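Local atomic coordinates of serine racemase (Enterococcus faecalis, PDB entry 4ECL), a protein that belongs to the alanine racemase family and pairs, in this cytoplasmic part, a TIM-barrel-type N-terminal domain with a C-terminal domain rich in beta strands. Residues L112-G117 against L149-V154; A249-I254 against L276-P281. One frame throughout, in Å; residues are numbered along the deposited sequence.

Interaction 1: L112-G117 against L149-V154; sequences LLNKQG and LKHIKV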
loop_
_atom_site.group_PDB
_atom_site.type_symbol
_atom_site.label_atom_id
_atom_site.label_comp_id
_atom_site.label_asym_id
_atom_site.label_seq_id
_atom_site.Cartn_x
_atom_site.Cartn_y
_atom_site.Cartn_z
ATOM N N LEU A 112 -13.430 23.279 20.707
ATOM C CA LEU A 112 -12.442 23.900 19.834
ATOM C C LEU A 112 -12.944 24.089 18.402
ATOM O O LEU A 112 -12.657 25.105 17.761
ATOM C CB LEU A 112 -11.157 23.071 19.836
ATOM C CG LEU A 112 -9.923 23.656 19.151
ATOM C CD1 LEU A 112 -9.616 25.039 19.683
ATOM C CD2 LEU A 112 -8.732 22.742 19.367
ATOM N N LEU A 113 -13.675 23.101 17.896
ATOM C CA LEU A 113 -14.263 23.214 16.568
ATOM C C LEU A 113 -15.343 24.298 16.536
ATOM O O LEU A 113 -15.467 25.037 15.550
ATOM C CB LEU A 113 -14.863 21.869 16.131
ATOM C CG LEU A 113 -15.358 21.798 14.687
ATOM C CD1 LEU A 113 -14.195 21.899 13.717
ATOM C CD2 LEU A 113 -16.148 20.525 14.450
ATOM N N ASN A 114 -16.121 24.378 17.616
ATOM C CA ASN A 114 -17.182 25.376 17.753
ATOM C C ASN A 114 -16.612 26.791 17.741
ATOM O O ASN A 114 -17.194 27.704 17.150
ATOM C CB ASN A 114 -17.961 25.145 19.051
ATOM C CG ASN A 114 -19.152 26.087 19.206
ATOM O OD1 ASN A 114 -19.940 26.279 18.277
ATOM N ND2 ASN A 114 -19.285 26.679 20.388
ATOM N N LYS A 115 -15.460 26.959 18.383
ATOM C CA LYS A 115 -14.840 28.272 18.523
ATOM C C LYS A 115 -14.319 28.828 17.208
ATOM O O LYS A 115 -14.031 30.018 17.110
ATOM C CB LYS A 115 -13.720 28.229 19.562
ATOM C CG LYS A 115 -14.236 27.982 20.963
ATOM C CD LYS A 115 -13.113 27.858 21.966
ATOM C CE LYS A 115 -13.669 27.797 23.380
ATOM N NZ LYS A 115 -14.397 29.048 23.738
ATOM N N GLN A 116 -14.207 27.975 16.193
ATOM C CA GLN A 116 -13.747 28.434 14.887
ATOM C C GLN A 116 -14.784 29.353 14.230
ATOM O O GLN A 116 -14.460 30.119 13.323
ATOM C CB GLN A 116 -13.389 27.253 13.990
ATOM C CG GLN A 116 -12.411 26.285 14.633
ATOM C CD GLN A 116 -11.174 26.983 15.170
ATOM O OE1 GLN A 116 -10.469 27.671 14.431
ATOM N NE2 GLN A 116 -10.902 26.808 16.462
ATOM N N GLY A 117 -16.025 29.284 14.708
ATOM C CA GLY A 117 -17.072 30.193 14.274
ATOM C C GLY A 117 -17.833 29.790 13.022
ATOM O O GLY A 117 -18.698 30.534 12.551
ATOM N N LEU A 149 -23.839 23.613 21.573
ATOM C CA LEU A 149 -22.822 24.449 20.940
ATOM C C LEU A 149 -23.401 25.246 19.772
ATOM O O LEU A 149 -24.075 24.698 18.898
ATOM C CB LEU A 149 -21.638 23.604 20.494
ATOM C CG LEU A 149 -20.914 22.988 21.686
ATOM C CD1 LEU A 149 -19.953 21.902 21.255
ATOM C CD2 LEU A 149 -20.182 24.084 22.438
ATOM N N LYS A 150 -23.123 26.546 19.776
ATOM C CA LYS A 150 -23.725 27.514 18.858
ATOM C C LYS A 150 -23.529 27.220 17.365
ATOM O O LYS A 150 -24.439 27.434 16.559
ATOM C CB LYS A 150 -23.192 28.912 19.201
ATOM C CG LYS A 150 -23.421 29.990 18.163
ATOM C CD LYS A 150 -22.767 31.282 18.641
ATOM C CE LYS A 150 -22.922 32.420 17.646
ATOM N NZ LYS A 150 -22.236 33.653 18.134
ATOM N N HIS A 151 -22.354 26.724 16.991
ATOM C CA HIS A 151 -22.053 26.538 15.577
ATOM C C HIS A 151 -22.075 25.084 15.134
ATOM O O HIS A 151 -21.923 24.792 13.946
ATOM C CB HIS A 151 -20.709 27.175 15.232
ATOM C CG HIS A 151 -20.697 28.666 15.375
ATOM N ND1 HIS A 151 -21.306 29.503 14.464
ATOM C CD2 HIS A 151 -20.155 29.467 16.321
ATOM C CE1 HIS A 151 -21.138 30.757 14.842
ATOM N NE2 HIS A 151 -20.442 30.764 15.966
ATOM N N ILE A 152 -22.260 24.175 16.086
ATOM C CA ILE A 152 -22.297 22.748 15.784
ATOM C C ILE A 152 -23.728 22.236 15.829
ATOM O O ILE A 152 -24.362 22.278 16.882
ATOM C CB ILE A 152 -21.483 21.932 16.807
ATOM C CG1 ILE A 152 -20.078 22.510 16.979
ATOM C CG2 ILE A 152 -21.436 20.464 16.410
ATOM C CD1 ILE A 152 -19.366 22.821 15.704
ATOM N N LYS A 153 -24.240 21.755 14.697
ATOM C CA LYS A 153 -25.565 21.143 14.677
ATOM C C LYS A 153 -25.449 19.623 14.748
ATOM O O LYS A 153 -25.048 18.976 13.781
ATOM C CB LYS A 153 -26.338 21.554 13.426
ATOM C CG LYS A 153 -27.783 21.066 13.421
ATOM C CD LYS A 153 -28.609 21.795 14.481
ATOM C CE LYS A 153 -29.767 20.943 14.988
ATOM N NZ LYS A 153 -29.295 19.745 15.744
ATOM N N VAL A 154 -25.804 19.042 15.888
ATOM C CA VAL A 154 -25.632 17.603 16.046
ATOM C C VAL A 154 -26.787 16.867 15.365
ATOM O O VAL A 154 -27.942 16.960 15.788
ATOM C CB VAL A 154 -25.486 17.211 17.523
ATOM C CG1 VAL A 154 -25.185 15.740 17.661
ATOM C CG2 VAL A 154 -24.376 18.016 18.147
HETATM O O HOH W 1 -21.707 28.161 22.315
#

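Interaction 2: A249-I254 against L276-P281; sequences AKVVLI and LIAILP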
loop_
_atom_site.group_PDB
_atom_site.type_symbol
_atom_site.label_atom_id
_atom_site.label_comp_id
_atom_site.label_asym_id
_atom_site.label_seq_id
_atom_site.Cartn_x
_atom_site.Cartn_y
_atom_site.Cartn_z
ATOM N N ALA A 249 -3.524 -9.432 -14.108
ATOM C CA ALA A 249 -2.231 -9.037 -14.673
ATOM C C ALA A 249 -1.912 -9.864 -15.915
ATOM O O ALA A 249 -2.224 -11.057 -15.964
ATOM C CB ALA A 249 -1.116 -9.166 -13.628
ATOM N N LYS A 250 -1.306 -9.228 -16.918
ATOM C CA LYS A 250 -0.979 -9.901 -18.179
ATOM C C LYS A 250 0.459 -10.399 -18.262
ATOM O O LYS A 250 1.394 -9.643 -17.995
ATOM C CB LYS A 250 -1.303 -8.993 -19.371
ATOM C CG LYS A 250 -2.810 -8.951 -19.657
ATOM C CD LYS A 250 -3.176 -7.861 -20.642
ATOM C CE LYS A 250 -4.684 -7.775 -20.821
ATOM N NZ LYS A 250 -5.049 -6.731 -21.817
ATOM N N VAL A 251 0.620 -11.672 -18.633
ATOM C CA VAL A 251 1.937 -12.289 -18.813
ATOM C C VAL A 251 2.810 -11.495 -19.786
ATOM O O VAL A 251 2.373 -11.123 -20.875
ATOM C CB VAL A 251 1.825 -13.734 -19.369
ATOM C CG1 VAL A 251 3.199 -14.331 -19.548
ATOM C CG2 VAL A 251 0.961 -14.612 -18.457
ATOM N N VAL A 252 4.048 -11.228 -19.383
ATOM C CA VAL A 252 4.951 -10.443 -20.216
ATOM C C VAL A 252 6.072 -11.291 -20.787
ATOM O O VAL A 252 6.790 -10.852 -21.683
ATOM C CB VAL A 252 5.576 -9.286 -19.418
ATOM C CG1 VAL A 252 4.501 -8.297 -19.021
ATOM C CG2 VAL A 252 6.295 -9.833 -18.196
ATOM N N LEU A 253 6.220 -12.504 -20.261
ATOM C CA LEU A 253 7.250 -13.416 -20.734
ATOM C C LEU A 253 7.005 -14.845 -20.271
ATOM O O LEU A 253 6.497 -15.071 -19.176
ATOM C CB LEU A 253 8.639 -12.982 -20.255
ATOM C CG LEU A 253 9.716 -13.867 -20.891
ATOM C CD1 LEU A 253 9.813 -13.520 -22.371
ATOM C CD2 LEU A 253 11.059 -13.787 -20.199
ATOM N N ILE A 254 7.380 -15.805 -21.116
ATOM C CA ILE A 254 7.370 -17.210 -20.738
ATOM C C ILE A 254 8.786 -17.723 -20.884
ATOM O O ILE A 254 9.454 -17.411 -21.848
ATOM C CB ILE A 254 6.376 -18.038 -21.583
ATOM C CG1 ILE A 254 4.936 -17.652 -21.230
ATOM C CG2 ILE A 254 6.545 -19.523 -21.325
ATOM C CD1 ILE A 254 4.185 -17.016 -22.371
ATOM N N LEU A 276 7.918 -24.479 -17.342
ATOM C CA LEU A 276 7.584 -23.234 -18.007
ATOM C C LEU A 276 7.180 -22.214 -16.950
ATOM O O LEU A 276 6.343 -22.497 -16.082
ATOM C CB LEU A 276 6.437 -23.439 -18.989
ATOM C CG LEU A 276 6.825 -24.064 -20.323
ATOM C CD1 LEU A 276 5.570 -24.362 -21.143
ATOM C CD2 LEU A 276 7.758 -23.131 -21.069
ATOM N N ILE A 277 7.772 -21.028 -17.033
ATOM C CA ILE A 277 7.490 -19.956 -16.081
ATOM C C ILE A 277 6.878 -18.750 -16.777
ATOM O O ILE A 277 7.396 -18.285 -17.792
ATOM C CB ILE A 277 8.785 -19.514 -15.349
ATOM C CG1 ILE A 277 9.217 -20.585 -14.351
ATOM C CG2 ILE A 277 8.596 -18.181 -14.644
ATOM C CD1 ILE A 277 8.091 -21.065 -13.473
ATOM N N ALA A 278 5.779 -18.239 -16.238
ATOM C CA ALA A 278 5.226 -17.001 -16.756
ATOM C C ALA A 278 5.592 -15.857 -15.834
ATOM O O ALA A 278 5.486 -15.964 -14.609
ATOM C CB ALA A 278 3.726 -17.095 -16.915
ATOM N N ILE A 279 6.016 -14.750 -16.421
ATOM C CA ILE A 279 6.348 -13.581 -15.626
ATOM C C ILE A 279 5.190 -12.598 -15.667
ATOM O O ILE A 279 4.733 -12.217 -16.748
ATOM C CB ILE A 279 7.630 -12.906 -16.144
ATOM C CG1 ILE A 279 8.779 -13.918 -16.172
ATOM C CG2 ILE A 279 7.986 -11.717 -15.283
ATOM C CD1 ILE A 279 9.123 -14.474 -14.800
ATOM N N LEU A 280 4.718 -12.208 -14.485
ATOM C CA LEU A 280 3.647 -11.226 -14.333
ATOM C C LEU A 280 4.211 -9.902 -13.822
ATOM O O LEU A 280 5.010 -9.878 -12.888
ATOM C CB LEU A 280 2.599 -11.736 -13.349
ATOM C CG LEU A 280 1.844 -13.013 -13.728
ATOM C CD1 LEU A 280 0.875 -13.406 -12.630
ATOM C CD2 LEU A 280 1.105 -12.836 -15.049
ATOM N N PRO A 281 3.783 -8.793 -14.425
ATOM C CA PRO A 281 4.286 -7.459 -14.100
ATOM C C PRO A 281 3.498 -6.876 -12.944
ATOM O O PRO A 281 2.954 -5.777 -13.042
ATOM C CB PRO A 281 3.999 -6.683 -15.378
ATOM C CG PRO A 281 2.707 -7.298 -15.866
ATOM C CD PRO A 281 2.761 -8.752 -15.482
#

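Interaction 1: L112-G117 against L149-V154
Asn114, on helix 107-114, reaches across to the backbone of His151, just ahead of strand 152-158. A first torsion of -176° puts its CG anti to the backbone N and beside the carbonyl carbon, with OD1 directed at the backbone N of His151, 2.8 Å away. The N-H...O angle is 153° and the donor lies in the carbonyl plane, so the bond helps to fix the rotation of the amide. CG and ND2 of the amide pack against Leu149, whose CD2 comes within 3.4 Å of Asn114 ND2, and a water weakly bridges that ND2 and Lys150 N. Ile152 CD1 lies 3.9 Å from Asn114 CA and also meets Leu113 CD2.

The imidazole of His151 crosses the Asn114 side chain at about a right angle, its plane turned 47° from the amide. Gly117 leaves the helical conformation with positive phi and brings its CA over the ring face, 3.9 Å from the ring centroid, in a CH-pi contact. Gly117 O lies over the same face, 3.3 Å above the plane and toward the rim. Lys150 CG flanks the opposite face. The ring's ND1 is hydrogen-bonded to Asp119 OD1, in the link between Gly117 and strand 120-127.

Chemically, one side-chain carbonyl and one ring do most of the joining. Asn114 takes up a backbone N-H before the strand starts, while His151, held through ND1, offers a flat surface to the turn Asn114-Gly117. The carboxylate at ND1 would probably make the ring more basic.

Interaction 2: A249-I254 against L276-P281
Segments 249-254 and 276-281 run antiparallel, with end-to-end directions 143° apart, and with Ile254 and Ala278 as a non-hydrogen-bonded pair at a CA-CA distance of 4.5 Å. Next to it Ile279 faces two residues at once. Val252 N gives a hydrogen bond of 2.9 Å to Ile279 O, and Ile279 N gives one of 2.8 Å to Leu253 O. These two bonds, with Val252 at phi/psi -110/-13, are consistent with a beta bulge.

Val252 lies close to strand 275-280. Its CG2 takes the place between the backbone N and the carbonyl carbon, which sets it 3.2 Å from Ile279 O and beside Ile279 CG2. Its other methyl, CG1, touches Pro281 CG, the two side chains crossing at a slant. The proline ring also approaches the backbone of Lys250 across the contact, with Pro281 CD only 3.0 Å from Lys250 O. Val251 uses both branches: CG1 meets the methyl of Ala278, while CG2 touches Leu280 CD2 at 3.8 Å. Farther along, Ile254 CG2 meets Leu276 CD2 at 3.8 Å, the two side chains lying obliquely to one another.

The pair is part of the mixed sheet, which strand 7-11 from the N terminus also joins. Strand 275-280 has strand 317-320 as its other neighbour, with Ala278 on Val319 and Leu280 on Leu317. Strand 245-257 also pairs with 7-11 and 332-334. Beyond the sheet, Tyr86, Asp106 and Arg132 of the second subunit pack on Val252, Leu253 and Ile279 respectively, placing this part of the strand pair at the subunit interface.

In the fold
From the N terminus, strand 7-11 comes first and belongs to the sheet that later contains interaction 2. The chain then enters the barrel domain, where interaction 1 brings helix 107-114 to the start of strand 152-158 and closes a loop of 31 residues that includes strand 120-127, parallel neighbour of 152-158. Well after that, interaction 2 closes a shorter loop of 21 residues. The two loops follow in series, neither nested nor crossed. They lie on opposite sides of the chain's centre, their own centres 57 Å apart and nearest atoms about 42 Å. Each is local to one part of the fold: a helix and a strand of the barrel in one, two neighbouring strands of the C-terminal sheet in the other.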